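Side-chain contacts in aspartate aminotransferase (Rhodobacter sphaeroides, PDB 3NRA), which probably catalyses the pyridoxal-phosphate-dependent transfer of an amino group from L-aspartate to 2-oxoglutarate, giving oxaloacetate and L-glutamate: residues P98-A101 / R102-L105; T122-R125 / G126-V129; E306-I309 / A310-A314; E371-P374 / H375-D378. All blocks are in the same frame, centred on the assembly; numbering follows the deposited sequence. Where two conformers were deposited one is given.

Contact 1. Residues P98-A101 / R102-L105; sequences PVDA and RDGL
D100 folds the loop between helix 81-95 and strand 105-108 into an Asx turn, its carboxylate serving the backbone of R102 and D103. OD1 of D100 accepts from R102 N at 3.0 Å, the donor standing above the carboxylate plane, and receives a longer, weak but nearly straight bond from D103 N at 3.3 Å. With CG opposite its own N and beside the carbonyl carbon (chi1 178°), the carboxylate reaches forward to the N-H groups that follow. Four residues on, G104 N donates to D100 O at 2.9 Å, so backbone and side chain of one residue close the same loop. A water also ties D100 N to G104 O. Without a side chain, G104 lies close against D100, where a CB would be tight against D100 CB. An alanine in place of D100 is likely to leave the N-H groups of R102 and D103 without their shared acceptor and the turn freer to open. R102, in one of its two conformers, forms a salt bridge through NE with D85 of helix 81-95, while V99 and L105 rest against strand 263-267. OD2 of D100 lies 4.3 Å from OD2 of D103, and one water donates to both. Such a pair of like charges probably raises the affinity of one carboxylate for a proton, tempered by that water and a long, weak ion pair from D100 to R269.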
loop_
_atom_site.group_PDB
_atom_site.type_symbol
_atom_site.label_atom_id
_atom_site.label_comp_id
_atom_site.label_asym_id
_atom_site.label_seq_id
_atom_site.Cartn_x
_atom_site.Cartn_y
_atom_site.Cartn_z
ATOM N N PRO B 98 -6.984 -23.018 13.795
ATOM C CA PRO B 98 -6.536 -23.257 12.425
ATOM C C PRO B 98 -6.386 -21.992 11.568
ATOM O O PRO B 98 -7.118 -21.018 11.761
ATOM C CB PRO B 98 -7.659 -24.157 11.846
ATOM C CG PRO B 98 -8.135 -24.883 12.964
ATOM C CD PRO B 98 -8.102 -23.912 14.133
ATOM N N VAL B 99 -5.419 -22.029 10.659
ATOM C CA VAL B 99 -5.207 -20.992 9.680
ATOM C C VAL B 99 -5.105 -21.671 8.308
ATOM O O VAL B 99 -4.387 -22.676 8.145
ATOM C CB VAL B 99 -3.898 -20.175 9.985
ATOM C CG1 VAL B 99 -3.612 -19.213 8.886
ATOM C CG2 VAL B 99 -4.041 -19.416 11.317
ATOM N N ASP B 100 -5.828 -21.129 7.348
ATOM C CA ASP B 100 -5.879 -21.659 6.005
ATOM C C ASP B 100 -4.934 -20.848 5.086
ATOM O O ASP B 100 -5.272 -19.743 4.677
ATOM C CB ASP B 100 -7.326 -21.578 5.522
ATOM C CG ASP B 100 -7.512 -22.057 4.088
ATOM O OD1 ASP B 100 -6.524 -22.394 3.405
ATOM O OD2 ASP B 100 -8.677 -22.070 3.646
ATOM N N ALA B 101 -3.770 -21.418 4.755
ATOM C CA ALA B 101 -2.779 -20.745 3.870
ATOM C C ALA B 101 -3.334 -20.314 2.500
ATOM O O ALA B 101 -2.956 -19.252 1.974
ATOM C CB ALA B 101 -1.560 -21.650 3.643
ATOM N N ARG B 102 -4.208 -21.145 1.938
ATOM C CA ARG B 102 -4.605 -20.977 0.557
ATOM C C ARG B 102 -5.676 -19.896 0.407
ATOM O O ARG B 102 -5.500 -18.981 -0.367
ATOM C CB ARG B 102 -5.054 -22.331 -0.043
ATOM C CG ARG B 102 -3.944 -23.443 -0.013
ATOM C CD ARG B 102 -2.548 -22.869 -0.362
ATOM N NE ARG B 102 -1.479 -23.857 -0.490
ATOM C CZ ARG B 102 -1.271 -24.646 -1.553
ATOM N NH1 ARG B 102 -2.141 -24.683 -2.570
ATOM N NH2 ARG B 102 -0.193 -25.446 -1.575
ATOM N N ASP B 103 -6.758 -19.997 1.178
ATOM C CA ASP B 103 -7.890 -19.073 1.045
ATOM C C ASP B 103 -8.165 -18.192 2.272
ATOM O O ASP B 103 -9.054 -17.335 2.222
ATOM C CB ASP B 103 -9.155 -19.860 0.697
ATOM C CG ASP B 103 -8.976 -20.744 -0.535
ATOM O OD1 ASP B 103 -8.311 -20.299 -1.488
ATOM O OD2 ASP B 103 -9.510 -21.869 -0.548
ATOM N N GLY B 104 -7.429 -18.392 3.364
ATOM C CA GLY B 104 -7.696 -17.650 4.594
ATOM C C GLY B 104 -6.536 -16.834 5.130
ATOM O O GLY B 104 -6.482 -16.572 6.330
ATOM N N LEU B 105 -5.588 -16.462 4.257
ATOM C CA LEU B 105 -4.338 -15.796 4.685
ATOM C C LEU B 105 -3.832 -14.887 3.575
ATOM O O LEU B 105 -3.611 -15.333 2.485
ATOM C CB LEU B 105 -3.263 -16.806 5.052
ATOM C CG LEU B 105 -1.899 -16.237 5.481
ATOM C CD1 LEU B 105 -2.010 -15.244 6.706
ATOM C CD2 LEU B 105 -0.951 -17.364 5.797
HETATM O O HOH W 1 -7.192 -18.690 8.031
HETATM O O HOH W 2 -9.776 -23.480 1.798
#

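Contact 2. Residues T122-R125 / G126-V129; sequences TVAR and GDKV
D127 reaches back across a tight turn to A124, and every atom of its side chain meets that residue. CB of D127 sits 3.3 Å from A124 O, at the point where the backbone reverses. CG of D127 follows at 3.4 Å from the same A124 O. Beyond it the carboxylate divides: OD1 lies 3.8 Å from A124 O, two acceptors that do not bond, whereas OD2 comes up to A124 N and takes its hydrogen at 3.0 Å. The N-H points well at OD2 (162°) but arrives from above the carboxylate plane. OD2 of D127 also touches A124 CB at 3.6 Å. A water donates both to this oxygen and to T122 O, so two donors grip OD2. CG of D127 lies beside its own N (chi1 -72°), which brings the carboxylate back to A124; the bond from A124 N and the water then hold OD2. The turn is a type II beta turn from A124 to D127, closed by D127 N donating to A124 O at 3.1 Å. G126 occupies its third position at a positive phi of 88°, where a CB would clash with R125 O. The turn carries the chain from helix 110-120 into strand 128-133 of the seven-stranded sheet of this aminotransferase fold. Farther in, V123 and V129 meet tip to tip through their CG2 atoms, 3.6 Å apart, with V129 also lying on V182 of strand 182-186. At the outer end R125 packs on R125 of the second subunit.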
loop_
_atom_site.group_PDB
_atom_site.type_symbol
_atom_site.label_atom_id
_atom_site.label_comp_id
_atom_site.label_asym_id
_atom_site.label_seq_id
_atom_site.Cartn_x
_atom_site.Cartn_y
_atom_site.Cartn_z
ATOM N N THR B 122 -15.411 -4.720 4.638
ATOM C CA THR B 122 -16.458 -4.961 5.610
ATOM C C THR B 122 -17.404 -3.767 5.874
ATOM O O THR B 122 -18.498 -3.972 6.370
ATOM C CB THR B 122 -15.872 -5.460 6.952
ATOM O OG1 THR B 122 -14.982 -4.469 7.496
ATOM C CG2 THR B 122 -15.120 -6.770 6.761
ATOM N N VAL B 123 -17.001 -2.540 5.518
ATOM C CA VAL B 123 -17.813 -1.362 5.799
ATOM C C VAL B 123 -18.302 -0.688 4.491
ATOM O O VAL B 123 -17.514 -0.282 3.651
ATOM C CB VAL B 123 -17.064 -0.345 6.662
ATOM C CG1 VAL B 123 -17.969 0.859 6.960
ATOM C CG2 VAL B 123 -16.544 -1.007 7.981
ATOM N N ALA B 124 -19.605 -0.645 4.319
ATOM C CA ALA B 124 -20.215 0.089 3.224
ATOM C C ALA B 124 -20.781 1.389 3.747
ATOM O O ALA B 124 -20.954 1.569 4.952
ATOM C CB ALA B 124 -21.331 -0.745 2.581
ATOM N N ARG B 125 -21.141 2.255 2.821
ATOM C CA ARG B 125 -21.712 3.547 3.137
ATOM C C ARG B 125 -22.955 3.435 4.063
ATOM O O ARG B 125 -23.922 2.737 3.740
ATOM C CB ARG B 125 -22.073 4.241 1.832
ATOM C CG ARG B 125 -22.839 5.539 1.990
ATOM C CD ARG B 125 -22.664 6.432 0.774
ATOM N NE ARG B 125 -23.891 7.159 0.453
ATOM C CZ ARG B 125 -24.909 6.670 -0.273
ATOM N NH1 ARG B 125 -24.896 5.408 -0.755
ATOM N NH2 ARG B 125 -25.964 7.447 -0.514
ATOM N N GLY B 126 -22.896 4.113 5.215
ATOM C CA GLY B 126 -24.001 4.138 6.179
ATOM C C GLY B 126 -23.999 3.007 7.211
ATOM O O GLY B 126 -24.809 3.013 8.129
ATOM N N ASP B 127 -23.102 2.040 7.072
ATOM C CA ASP B 127 -23.013 0.941 8.057
ATOM C C ASP B 127 -22.513 1.453 9.386
ATOM O O ASP B 127 -21.573 2.216 9.426
ATOM C CB ASP B 127 -22.068 -0.142 7.583
ATOM C CG ASP B 127 -22.630 -0.957 6.459
ATOM O OD1 ASP B 127 -23.797 -0.730 6.082
ATOM O OD2 ASP B 127 -21.891 -1.840 5.943
ATOM N N LYS B 128 -23.149 1.018 10.470
ATOM C CA LYS B 128 -22.645 1.275 11.807
ATOM C C LYS B 128 -21.446 0.362 12.170
ATOM O O LYS B 128 -21.470 -0.836 11.929
ATOM C CB LYS B 128 -23.757 1.141 12.821
ATOM C CG LYS B 128 -24.699 2.326 12.775
ATOM C CD LYS B 128 -25.994 2.059 13.478
ATOM C CE LYS B 128 -26.905 3.269 13.384
ATOM N NZ LYS B 128 -28.305 2.898 13.479
ATOM N N VAL B 129 -20.397 0.961 12.698
ATOM C CA VAL B 129 -19.198 0.245 13.089
ATOM C C VAL B 129 -18.852 0.596 14.512
ATOM O O VAL B 129 -18.737 1.772 14.825
ATOM C CB VAL B 129 -17.999 0.622 12.178
ATOM C CG1 VAL B 129 -16.784 -0.242 12.524
ATOM C CG2 VAL B 129 -18.384 0.491 10.691
HETATM O O HOH W 3 -20.621 -3.186 7.941
#

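Contact 3. Residues E306-I309 / A310-A314; sequences EDRI and ARHQA
R308 and H312, one helical turn apart, lie side by side and point the same way, with guanidinium and imidazole planes 58° apart. CG of R308 runs beside the ring, 3.7 Å from both ND1 and CE1 of H312. The ring is turned so that its ND1 edge faces back down the helix: ND1 donates to R308 O at 2.9 Å, with the oxygen in the ring plane. H312 N donates to the same R308 O at 3.1 Å, the two donors coming from opposite faces of the carbonyl plane. Together with the bond from the far nitrogen, NE2, to S385 OG, this fixes the ring's rotation. The H312 N bond belongs to the i to i+4 backbone pattern of helix 304-324, as do R311 N to D307 O and Q313 N to I309 O; the ND1 bond is an addition to it. From the helix the R308 guanidinium bonds to E53 O and to T254 O, the latter beside K253, which carries the pyridoxal phosphate as a Schiff base. On another face R311 stretches back along D307: its NH1 rests 3.4 Å from D307 CB. D307 OD2 lies well out of the guanidinium plane, 4.5 Å from R311 NH2, so any attraction is probably one of charge, with no N-H aimed at it. Q313 crosses I309, its OE1 4.1 Å from I309 CG2, while that oxygen accepts from A227 N.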
loop_
_atom_site.group_PDB
_atom_site.type_symbol
_atom_site.label_atom_id
_atom_site.label_comp_id
_atom_site.label_asym_id
_atom_site.label_seq_id
_atom_site.Cartn_x
_atom_site.Cartn_y
_atom_site.Cartn_z
ATOM N N GLU B 306 12.482 -13.849 23.962
ATOM C CA GLU B 306 12.374 -13.846 25.402
ATOM C C GLU B 306 13.251 -12.762 26.008
ATOM O O GLU B 306 12.827 -12.072 26.929
ATOM C CB GLU B 306 12.755 -15.223 25.967
ATOM C CG GLU B 306 12.213 -15.506 27.342
ATOM C CD GLU B 306 12.959 -16.669 28.035
ATOM O OE1 GLU B 306 13.532 -17.534 27.317
ATOM O OE2 GLU B 306 12.995 -16.695 29.281
ATOM N N ASP B 307 14.480 -12.634 25.514
ATOM C CA ASP B 307 15.346 -11.511 25.898
ATOM C C ASP B 307 14.750 -10.164 25.489
ATOM O O ASP B 307 14.803 -9.204 26.258
ATOM C CB ASP B 307 16.728 -11.641 25.278
ATOM C CG ASP B 307 17.518 -12.784 25.852
ATOM O OD1 ASP B 307 17.419 -13.048 27.086
ATOM O OD2 ASP B 307 18.253 -13.427 25.068
ATOM N N ARG B 308 14.196 -10.086 24.283
ATOM C CA ARG B 308 13.610 -8.827 23.826
ATOM C C ARG B 308 12.491 -8.378 24.754
ATOM O O ARG B 308 12.414 -7.217 25.100
ATOM C CB ARG B 308 13.096 -8.937 22.395
ATOM C CG ARG B 308 12.204 -7.738 21.957
ATOM C CD ARG B 308 12.295 -7.465 20.474
ATOM N NE ARG B 308 13.652 -7.119 20.075
ATOM C CZ ARG B 308 13.981 -6.660 18.872
ATOM N NH1 ARG B 308 13.041 -6.452 17.933
ATOM N NH2 ARG B 308 15.245 -6.362 18.609
ATOM N N ILE B 309 11.612 -9.303 25.116
ATOM C CA ILE B 309 10.499 -9.017 26.044
ATOM C C ILE B 309 11.052 -8.582 27.391
ATOM O O ILE B 309 10.559 -7.629 27.972
ATOM C CB ILE B 309 9.586 -10.282 26.248
ATOM C CG1 ILE B 309 8.780 -10.583 24.985
ATOM C CG2 ILE B 309 8.676 -10.119 27.445
ATOM C CD1 ILE B 309 8.240 -12.040 24.932
ATOM N N ALA B 310 12.112 -9.254 27.864
ATOM C CA ALA B 310 12.741 -8.875 29.116
ATOM C C ALA B 310 13.353 -7.439 29.068
ATOM O O ALA B 310 13.248 -6.674 30.049
ATOM C CB ALA B 310 13.838 -9.950 29.544
ATOM N N ARG B 311 14.017 -7.088 27.963
ATOM C CA ARG B 311 14.628 -5.754 27.865
ATOM C C ARG B 311 13.548 -4.664 27.860
ATOM O O ARG B 311 13.698 -3.627 28.528
ATOM C CB ARG B 311 15.493 -5.634 26.629
ATOM C CG ARG B 311 16.793 -6.444 26.678
ATOM C CD ARG B 311 17.709 -6.090 25.501
ATOM N NE ARG B 311 18.694 -7.134 25.243
ATOM C CZ ARG B 311 18.469 -8.273 24.557
ATOM N NH1 ARG B 311 17.264 -8.544 24.011
ATOM N NH2 ARG B 311 19.464 -9.153 24.393
ATOM N N HIS B 312 12.436 -4.921 27.149
ATOM C CA HIS B 312 11.324 -3.985 27.125
ATOM C C HIS B 312 10.604 -3.868 28.463
ATOM O O HIS B 312 10.108 -2.815 28.801
ATOM C CB HIS B 312 10.321 -4.370 26.046
ATOM C CG HIS B 312 10.745 -3.983 24.678
ATOM N ND1 HIS B 312 11.632 -4.721 23.945
ATOM C CD2 HIS B 312 10.379 -2.943 23.892
ATOM C CE1 HIS B 312 11.802 -4.152 22.764
ATOM N NE2 HIS B 312 11.054 -3.074 22.710
ATOM N N GLN B 313 10.561 -4.965 29.212
ATOM C CA GLN B 313 9.882 -4.995 30.505
ATOM C C GLN B 313 10.677 -4.191 31.532
ATOM O O GLN B 313 10.102 -3.535 32.381
ATOM C CB GLN B 313 9.712 -6.448 30.988
ATOM C CG GLN B 313 8.613 -6.647 32.036
ATOM C CD GLN B 313 8.225 -8.116 32.248
ATOM O OE1 GLN B 313 8.086 -8.901 31.289
ATOM N NE2 GLN B 313 8.012 -8.481 33.497
ATOM N N ALA B 314 11.998 -4.213 31.420
ATOM C CA ALA B 314 12.851 -3.382 32.285
ATOM C C ALA B 314 12.622 -1.895 32.010
ATOM O O ALA B 314 12.514 -1.092 32.947
ATOM C CB ALA B 314 14.330 -3.755 32.117
#

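Contact 4. Residues E371-P374 / H375-D378; sequences EFSP and HTAD
S373 swings its OG clear of its own N and round to the carbonyl side (chi1 164°), where the oxygen accepts from H375 N at 3.1 Å in a fairly straight bond (163°). T376 places OG1 between its N and carbonyl carbon (chi1 55°), facing back at S373, 3.5 Å from S373 CB, while its hydrogen-bonding partner is G369 O. The result is an ST turn laid over a type I beta turn from S373 to T376, whose closing bond, T376 N to S373 O, is weak at 3.4 Å. Replacing S373 by an alanine would probably leave H375 N without its acceptor and the already weak turn less well held. On the outer side P374 lays CG over one face of the H375 imidazole, a CH-pi contact with CG 3.8 Å from the ring centroid and close to the ring normal. F372 turns inward on P134 and P191. The whole turn lies in the loop joining strands 364-368 and 380-383 of the small mixed sheet, and S373, P374 and H375 press on Q133, the last residue of strand 128-133 in the large sheet.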
loop_
_atom_site.group_PDB
_atom_site.type_symbol
_atom_site.label_atom_id
_atom_site.label_comp_id
_atom_site.label_asym_id
_atom_site.label_seq_id
_atom_site.Cartn_x
_atom_site.Cartn_y
_atom_site.Cartn_z
ATOM N N GLU B 371 -5.273 11.965 19.319
ATOM C CA GLU B 371 -5.185 11.023 18.170
ATOM C C GLU B 371 -6.026 9.755 18.366
ATOM O O GLU B 371 -6.433 9.116 17.382
ATOM C CB GLU B 371 -3.727 10.622 17.880
ATOM C CG GLU B 371 -2.877 11.703 17.161
ATOM C CD GLU B 371 -3.505 12.181 15.843
ATOM O OE1 GLU B 371 -3.602 11.381 14.885
ATOM O OE2 GLU B 371 -3.916 13.358 15.780
ATOM N N PHE B 372 -6.288 9.395 19.625
ATOM C CA PHE B 372 -6.913 8.112 19.971
ATOM C C PHE B 372 -8.340 8.227 20.428
ATOM O O PHE B 372 -9.084 7.258 20.357
ATOM C CB PHE B 372 -6.087 7.424 21.033
ATOM C CG PHE B 372 -4.619 7.472 20.749
ATOM C CD1 PHE B 372 -4.065 6.650 19.785
ATOM C CD2 PHE B 372 -3.814 8.405 21.360
ATOM C CE1 PHE B 372 -2.722 6.732 19.462
ATOM C CE2 PHE B 372 -2.461 8.494 21.030
ATOM C CZ PHE B 372 -1.920 7.661 20.098
ATOM N N SER B 373 -8.723 9.402 20.906
ATOM C CA SER B 373 -10.099 9.672 21.278
ATOM C C SER B 373 -10.205 11.150 21.574
ATOM O O SER B 373 -9.271 11.721 22.130
ATOM C CB SER B 373 -10.454 8.873 22.539
ATOM O OG SER B 373 -11.618 9.345 23.154
ATOM N N PRO B 374 -11.365 11.762 21.299
ATOM C CA PRO B 374 -11.562 13.161 21.689
ATOM C C PRO B 374 -11.599 13.373 23.206
ATOM O O PRO B 374 -11.453 14.480 23.659
ATOM C CB PRO B 374 -12.922 13.493 21.082
ATOM C CG PRO B 374 -13.616 12.190 20.985
ATOM C CD PRO B 374 -12.586 11.185 20.715
ATOM N N HIS B 375 -11.763 12.293 23.960
ATOM C CA HIS B 375 -11.938 12.344 25.390
ATOM C C HIS B 375 -10.686 11.930 26.170
ATOM O O HIS B 375 -10.757 11.769 27.361
ATOM C CB HIS B 375 -13.080 11.414 25.771
ATOM C CG HIS B 375 -14.306 11.632 24.973
ATOM N ND1 HIS B 375 -14.918 12.858 24.885
ATOM C CD2 HIS B 375 -15.021 10.794 24.183
ATOM C CE1 HIS B 375 -15.981 12.760 24.109
ATOM N NE2 HIS B 375 -16.063 11.522 23.662
ATOM N N THR B 376 -9.560 11.739 25.483
ATOM C CA THR B 376 -8.288 11.450 26.133
ATOM C C THR B 376 -7.291 12.562 25.795
ATOM O O THR B 376 -6.098 12.294 25.514
ATOM C CB THR B 376 -7.706 10.061 25.700
ATOM O OG1 THR B 376 -7.601 9.994 24.275
ATOM C CG2 THR B 376 -8.578 8.902 26.220
ATOM N N ALA B 377 -7.766 13.808 25.856
ATOM C CA ALA B 377 -6.975 14.961 25.439
ATOM C C ALA B 377 -5.819 15.260 26.402
ATOM O O ALA B 377 -4.772 15.727 25.980
ATOM C CB ALA B 377 -7.880 16.214 25.289
ATOM N N ASP B 378 -6.003 14.953 27.683
ATOM C CA ASP B 378 -4.955 15.240 28.690
ATOM C C ASP B 378 -3.985 14.082 28.909
ATOM O O ASP B 378 -3.141 14.152 29.782
ATOM C CB ASP B 378 -5.553 15.769 30.039
ATOM C CG ASP B 378 -6.517 14.790 30.706
ATOM O OD1 ASP B 378 -6.804 13.693 30.149
ATOM O OD2 ASP B 378 -7.021 15.149 31.797
HETATM O O HOH W 4 -10.390 15.040 26.792
#

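Contacts 1 and 2 each lead into a strand of the seven-stranded sheet, 105-108 and 128-133, with helix 110-120 between them; their centres are 25 Å apart. Contact 2 starts strand 128-133 and contact 4 leans on its far end, Q133, with 23 Å between centres and nearest atoms about 12 Å apart. Contact 4 also belongs to the small sheet, whose strand 380-383 runs on toward S385, the partner of H312 in contact 3, although the nearest atoms of contacts 3 and 4 are about 17 Å apart. Contact 3 is tied to the cofactor-bearing K253 through its chain neighbour, R308 bonding to T254 O. Contacts 1 and 4, 37 Å apart between centres, lie on opposite sides of the chain's centre.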